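Local coordinates for protein P450 epoxidase (Sorangium cellulosum, PDB 1Q5D) that belongs to the cytochrome P450 family and, in this model, holds a haem group in a largely helical fold, at residues R48-F62 with M325-V339. Numbering follows the deposited sequence.
Sequences RSWVLTRYHDVSAVF and MVFLLIPSALRDGTV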
loop_
_atom_site.group_PDB
_atom_site.type_symbol
_atom_site.label_atom_id
_atom_site.label_comp_id
_atom_site.label_asym_id
_atom_site.label_seq_id
_atom_site.Cartn_x
_atom_site.Cartn_y
_atom_site.Cartn_z
ATOM N N ARG A 48 -18.478 11.597 -1.586
ATOM C CA ARG A 48 -18.850 12.482 -0.481
ATOM C C ARG A 48 -17.630 13.164 0.127
ATOM O O ARG A 48 -17.475 13.205 1.348
ATOM C CB ARG A 48 -19.592 11.730 0.633
ATOM C CG ARG A 48 -20.894 11.038 0.232
ATOM C CD ARG A 48 -21.072 9.676 0.894
ATOM N NE ARG A 48 -21.255 9.787 2.335
ATOM C CZ ARG A 48 -20.916 8.858 3.220
ATOM N NH1 ARG A 48 -20.348 7.724 2.845
ATOM N NH2 ARG A 48 -21.144 9.069 4.500
ATOM N N SER A 49 -16.749 13.691 -0.707
ATOM C CA SER A 49 -15.575 14.360 -0.165
ATOM C C SER A 49 -14.945 15.275 -1.196
ATOM O O SER A 49 -15.185 15.132 -2.387
ATOM C CB SER A 49 -14.544 13.330 0.304
ATOM O OG SER A 49 -13.942 12.708 -0.805
ATOM N N TRP A 50 -14.150 16.225 -0.723
ATOM C CA TRP A 50 -13.359 17.066 -1.607
ATOM C C TRP A 50 -12.168 16.283 -2.155
ATOM O O TRP A 50 -11.705 15.347 -1.505
ATOM C CB TRP A 50 -12.861 18.269 -0.823
ATOM C CG TRP A 50 -13.967 19.165 -0.372
ATOM C CD1 TRP A 50 -14.541 19.215 0.875
ATOM C CD2 TRP A 50 -14.638 20.146 -1.164
ATOM N NE1 TRP A 50 -15.521 20.178 0.901
ATOM C CE2 TRP A 50 -15.606 20.759 -0.341
ATOM C CE3 TRP A 50 -14.507 20.587 -2.489
ATOM C CZ2 TRP A 50 -16.434 21.790 -0.796
ATOM C CZ3 TRP A 50 -15.352 21.602 -2.945
ATOM C CH2 TRP A 50 -16.293 22.191 -2.094
ATOM N N VAL A 51 -11.663 16.692 -3.322
ATOM C CA VAL A 51 -10.548 16.013 -3.995
ATOM C C VAL A 51 -9.503 17.052 -4.395
ATOM O O VAL A 51 -9.814 18.009 -5.124
ATOM C CB VAL A 51 -11.016 15.266 -5.256
ATOM C CG1 VAL A 51 -9.836 14.673 -6.025
ATOM C CG2 VAL A 51 -12.007 14.148 -4.893
ATOM N N LEU A 52 -8.272 16.874 -3.924
ATOM C CA LEU A 52 -7.176 17.770 -4.298
ATOM C C LEU A 52 -6.323 17.151 -5.397
ATOM O O LEU A 52 -5.847 16.008 -5.264
ATOM C CB LEU A 52 -6.329 18.120 -3.072
ATOM C CG LEU A 52 -7.033 19.007 -2.044
ATOM C CD1 LEU A 52 -6.332 18.948 -0.701
ATOM C CD2 LEU A 52 -7.100 20.445 -2.557
ATOM N N THR A 53 -6.108 17.914 -6.472
ATOM C CA THR A 53 -5.482 17.400 -7.682
ATOM C C THR A 53 -4.015 17.770 -7.913
ATOM O O THR A 53 -3.389 17.193 -8.783
ATOM C CB THR A 53 -6.251 17.879 -8.915
ATOM O OG1 THR A 53 -6.321 19.317 -8.892
ATOM C CG2 THR A 53 -7.715 17.422 -8.869
ATOM N N ARG A 54 -3.482 18.749 -7.188
ATOM C CA ARG A 54 -2.149 19.254 -7.519
ATOM C C ARG A 54 -1.089 18.963 -6.447
ATOM O O ARG A 54 -1.375 18.965 -5.255
ATOM C CB ARG A 54 -2.214 20.752 -7.835
ATOM C CG ARG A 54 -3.043 21.049 -9.087
ATOM C CD ARG A 54 -3.442 22.523 -9.266
ATOM N NE ARG A 54 -4.367 22.674 -10.388
ATOM C CZ ARG A 54 -4.914 23.827 -10.759
ATOM N NH1 ARG A 54 -4.637 24.943 -10.085
ATOM N NH2 ARG A 54 -5.744 23.856 -11.795
ATOM N N TYR A 55 0.134 18.695 -6.889
ATOM C CA TYR A 55 1.200 18.327 -5.953
ATOM C C TYR A 55 1.290 19.216 -4.712
ATOM O O TYR A 55 1.240 18.730 -3.582
ATOM C CB TYR A 55 2.561 18.276 -6.652
ATOM C CG TYR A 55 3.646 17.771 -5.732
ATOM C CD1 TYR A 55 4.034 16.432 -5.761
ATOM C CD2 TYR A 55 4.277 18.628 -4.817
ATOM C CE1 TYR A 55 5.033 15.957 -4.917
ATOM C CE2 TYR A 55 5.278 18.158 -3.962
ATOM C CZ TYR A 55 5.655 16.826 -4.024
ATOM O OH TYR A 55 6.638 16.339 -3.180
ATOM N N HIS A 56 1.414 20.526 -4.902
ATOM C CA HIS A 56 1.701 21.395 -3.756
ATOM C C HIS A 56 0.587 21.430 -2.727
ATOM O O HIS A 56 0.849 21.513 -1.524
ATOM C CB HIS A 56 2.107 22.799 -4.200
ATOM C CG HIS A 56 3.528 22.876 -4.669
ATOM N ND1 HIS A 56 3.871 22.995 -6.000
ATOM C CD2 HIS A 56 4.694 22.800 -3.984
ATOM C CE1 HIS A 56 5.188 23.010 -6.113
ATOM N NE2 HIS A 56 5.711 22.892 -4.906
ATOM N N ASP A 57 -0.656 21.353 -3.195
ATOM C CA ASP A 57 -1.790 21.316 -2.284
ATOM C C ASP A 57 -1.854 19.962 -1.572
ATOM O O ASP A 57 -2.078 19.890 -0.366
ATOM C CB ASP A 57 -3.093 21.597 -3.038
ATOM C CG ASP A 57 -3.025 22.877 -3.851
ATOM O OD1 ASP A 57 -2.711 23.923 -3.251
ATOM O OD2 ASP A 57 -3.237 22.933 -5.081
ATOM N N VAL A 58 -1.667 18.889 -2.330
ATOM C CA VAL A 58 -1.609 17.544 -1.753
ATOM C C VAL A 58 -0.487 17.426 -0.706
ATOM O O VAL A 58 -0.709 16.991 0.432
ATOM C CB VAL A 58 -1.408 16.499 -2.859
ATOM C CG1 VAL A 58 -1.014 15.168 -2.273
ATOM C CG2 VAL A 58 -2.683 16.358 -3.690
ATOM N N SER A 59 0.713 17.824 -1.094
ATOM C CA SER A 59 1.845 17.754 -0.189
ATOM C C SER A 59 1.613 18.596 1.059
ATOM O O SER A 59 1.931 18.172 2.164
ATOM C CB SER A 59 3.125 18.189 -0.899
ATOM O OG SER A 59 4.161 18.363 0.045
ATOM N N ALA A 60 1.039 19.781 0.887
ATOM C CA ALA A 60 0.799 20.679 2.019
ATOM C C ALA A 60 -0.127 20.057 3.054
ATOM O O ALA A 60 0.137 20.118 4.253
ATOM C CB ALA A 60 0.246 22.011 1.536
ATOM N N VAL A 61 -1.204 19.433 2.581
ATOM C CA VAL A 61 -2.188 18.817 3.467
ATOM C C VAL A 61 -1.583 17.710 4.343
ATOM O O VAL A 61 -1.959 17.554 5.504
ATOM C CB VAL A 61 -3.401 18.283 2.676
ATOM C CG1 VAL A 61 -4.243 17.349 3.527
ATOM C CG2 VAL A 61 -4.244 19.447 2.175
ATOM N N PHE A 62 -0.655 16.941 3.792
ATOM C CA PHE A 62 0.020 15.908 4.576
ATOM C C PHE A 62 0.545 16.506 5.884
ATOM O O PHE A 62 0.500 15.868 6.938
ATOM C CB PHE A 62 1.182 15.295 3.780
ATOM C CG PHE A 62 0.799 14.099 2.940
ATOM C CD1 PHE A 62 0.471 12.887 3.530
ATOM C CD2 PHE A 62 0.794 14.183 1.557
ATOM C CE1 PHE A 62 0.138 11.787 2.753
ATOM C CE2 PHE A 62 0.452 13.097 0.776
ATOM C CZ PHE A 62 0.129 11.896 1.373
ATOM N N MET A 325 -14.631 15.121 4.558
ATOM C CA MET A 325 -13.522 14.315 4.076
ATOM C C MET A 325 -12.811 14.979 2.895
ATOM O O MET A 325 -13.425 15.657 2.054
ATOM C CB MET A 325 -14.009 12.896 3.701
ATOM C CG MET A 325 -12.887 11.935 3.299
ATOM S SD MET A 325 -13.367 10.185 3.416
ATOM C CE MET A 325 -14.372 10.072 2.023
ATOM N N VAL A 326 -11.501 14.793 2.837
ATOM C CA VAL A 326 -10.736 15.273 1.706
ATOM C C VAL A 326 -9.844 14.162 1.163
ATOM O O VAL A 326 -9.080 13.557 1.920
ATOM C CB VAL A 326 -9.842 16.472 2.115
ATOM C CG1 VAL A 326 -9.201 17.077 0.898
ATOM C CG2 VAL A 326 -10.664 17.525 2.899
ATOM N N PHE A 327 -9.961 13.898 -0.137
ATOM C CA PHE A 327 -9.110 12.954 -0.841
ATOM C C PHE A 327 -7.921 13.652 -1.491
ATOM O O PHE A 327 -8.077 14.647 -2.198
ATOM C CB PHE A 327 -9.903 12.234 -1.929
ATOM C CG PHE A 327 -10.265 10.813 -1.589
ATOM C CD1 PHE A 327 -11.583 10.476 -1.278
ATOM C CD2 PHE A 327 -9.305 9.803 -1.621
ATOM C CE1 PHE A 327 -11.929 9.146 -0.987
ATOM C CE2 PHE A 327 -9.646 8.479 -1.331
ATOM C CZ PHE A 327 -10.965 8.154 -1.016
ATOM N N LEU A 328 -6.736 13.121 -1.237
ATOM C CA LEU A 328 -5.508 13.584 -1.863
ATOM C C LEU A 328 -5.330 12.731 -3.092
ATOM O O LEU A 328 -5.099 11.536 -2.958
ATOM C CB LEU A 328 -4.338 13.351 -0.897
ATOM C CG LEU A 328 -4.163 14.382 0.215
ATOM C CD1 LEU A 328 -5.471 14.838 0.837
ATOM C CD2 LEU A 328 -3.195 13.917 1.299
ATOM N N LEU A 329 -5.480 13.314 -4.285
ATOM C CA LEU A 329 -5.424 12.545 -5.537
ATOM C C LEU A 329 -3.988 12.222 -5.947
ATOM O O LEU A 329 -3.425 12.873 -6.825
ATOM C CB LEU A 329 -6.175 13.262 -6.676
ATOM C CG LEU A 329 -6.481 12.486 -7.959
ATOM C CD1 LEU A 329 -7.244 11.155 -7.698
ATOM C CD2 LEU A 329 -7.258 13.356 -8.986
ATOM N N ILE A 330 -3.424 11.177 -5.336
ATOM C CA ILE A 330 -2.002 10.864 -5.479
ATOM C C ILE A 330 -1.483 10.649 -6.891
ATOM O O ILE A 330 -0.457 11.213 -7.239
ATOM C CB ILE A 330 -1.589 9.668 -4.570
ATOM C CG1 ILE A 330 -1.906 9.947 -3.096
ATOM C CG2 ILE A 330 -0.131 9.304 -4.784
ATOM C CD1 ILE A 330 -1.298 11.188 -2.528
ATOM N N PRO A 331 -2.141 9.822 -7.705
ATOM C CA PRO A 331 -1.658 9.582 -9.067
ATOM C C PRO A 331 -1.658 10.859 -9.897
ATOM O O PRO A 331 -0.895 10.952 -10.845
ATOM C CB PRO A 331 -2.672 8.585 -9.643
ATOM C CG PRO A 331 -3.343 8.027 -8.474
ATOM C CD PRO A 331 -3.362 9.056 -7.403
ATOM N N SER A 332 -2.494 11.818 -9.522
ATOM C CA SER A 332 -2.555 13.102 -10.209
ATOM C C SER A 332 -1.419 14.025 -9.769
ATOM O O SER A 332 -0.680 14.563 -10.595
ATOM C CB SER A 332 -3.884 13.798 -9.931
ATOM O OG SER A 332 -3.902 15.081 -10.571
ATOM N N ALA A 333 -1.299 14.209 -8.467
ATOM C CA ALA A 333 -0.240 15.039 -7.911
ATOM C C ALA A 333 1.122 14.565 -8.436
ATOM O O ALA A 333 2.028 15.370 -8.645
ATOM C CB ALA A 333 -0.292 14.982 -6.370
ATOM N N LEU A 334 1.256 13.262 -8.681
ATOM C CA LEU A 334 2.544 12.711 -9.073
ATOM C C LEU A 334 2.780 12.860 -10.560
ATOM O O LEU A 334 3.855 12.517 -11.048
ATOM C CB LEU A 334 2.699 11.249 -8.612
ATOM C CG LEU A 334 2.682 11.094 -7.084
ATOM C CD1 LEU A 334 3.088 9.702 -6.622
ATOM C CD2 LEU A 334 3.552 12.156 -6.397
ATOM N N ARG A 335 1.787 13.395 -11.279
ATOM C CA ARG A 335 1.984 13.774 -12.673
ATOM C C ARG A 335 2.022 15.293 -12.859
ATOM O O ARG A 335 1.878 15.794 -13.962
ATOM C CB ARG A 335 0.904 13.166 -13.584
ATOM C CG ARG A 335 1.014 11.664 -13.778
ATOM C CD ARG A 335 2.217 11.225 -14.578
ATOM N NE ARG A 335 2.153 9.809 -14.925
ATOM C CZ ARG A 335 1.634 9.317 -16.037
ATOM N NH1 ARG A 335 1.132 10.128 -16.959
ATOM N NH2 ARG A 335 1.628 8.007 -16.241
ATOM N N ASP A 336 2.217 16.019 -11.767
ATOM C CA ASP A 336 2.198 17.465 -11.795
ATOM C C ASP A 336 3.482 17.998 -12.441
ATOM O O ASP A 336 4.571 17.809 -11.911
ATOM C CB ASP A 336 2.036 17.978 -10.367
ATOM C CG ASP A 336 1.650 19.434 -10.310
ATOM O OD1 ASP A 336 2.083 20.206 -11.184
ATOM O OD2 ASP A 336 0.936 19.894 -9.413
ATOM N N GLY A 337 3.343 18.653 -13.596
ATOM C CA GLY A 337 4.483 19.123 -14.370
ATOM C C GLY A 337 5.246 20.287 -13.771
ATOM O O GLY A 337 6.355 20.609 -14.206
ATOM N N THR A 338 4.675 20.936 -12.774
ATOM C CA THR A 338 5.420 21.978 -12.089
ATOM C C THR A 338 6.418 21.374 -11.108
ATOM O O THR A 338 7.233 22.086 -10.533
ATOM C CB THR A 338 4.494 22.980 -11.380
ATOM O OG1 THR A 338 3.797 22.329 -10.311
ATOM C CG2 THR A 338 3.389 23.447 -12.316
ATOM N N VAL A 339 6.367 20.055 -10.933
ATOM C CA VAL A 339 7.230 19.408 -9.949
ATOM C C VAL A 339 8.149 18.359 -10.573
ATOM O O VAL A 339 9.326 18.272 -10.232
ATOM C CB VAL A 339 6.410 18.809 -8.785
ATOM C CG1 VAL A 339 7.288 17.954 -7.892
ATOM C CG2 VAL A 339 5.755 19.921 -7.969
HETATM O O HOH W 1 -17.312 13.916 3.915
HETATM O O HOH W 2 1.252 21.721 -7.497
#
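Trp50 and Leu52 exchange backbone hydrogen bonds with Met325, Phe327 and Leu329, joining strand 49-52 parallel to strand 325-329 in the mixed beta-sheet of this cytochrome P450. Leu52 N donates to Phe327 O at 2.8 Å. Helix 55-62 then folds back over the sheet face that carries Leu52, Val326 and Leu328, and its side chains fill the hollows there. Leu328 is one such bump: its CD2 sits over one face of the Phe62 ring, 3.9 Å from the centroid, while its CD1 meets Val61 CG1. Val58 straddles the next hollow, CG1 in the notch between Leu328 CB and Ile330 CD1, CG2 on Ala333 CB at 3.8 Å. On the other sheet face, Ser49 OG lies in the plane of the Phe327 ring, at its edge. At the first residue of the helix, CG of Tyr55 stands anti to its backbone N (chi1 -175°), bringing the ring against Val339, whose CG1 makes a CH-pi contact over one face, 5° off the normal, while CG2 touches His56 CE1 at 3.6 Å. Asp336 OD2 accepts Tyr55 N on its anti lone pair at 2.9 Å, and Ser332 OG donates to Thr53 O. Phe62 touches the haem and Phe327 the bound EPB. The chemistry thus implies an apolar core, with Ser49 OG buried and without a partner in the model, closed at one end by the Asp336 carboxylate, whose negative charge is probably stabilised by the N-H at the start of the helix.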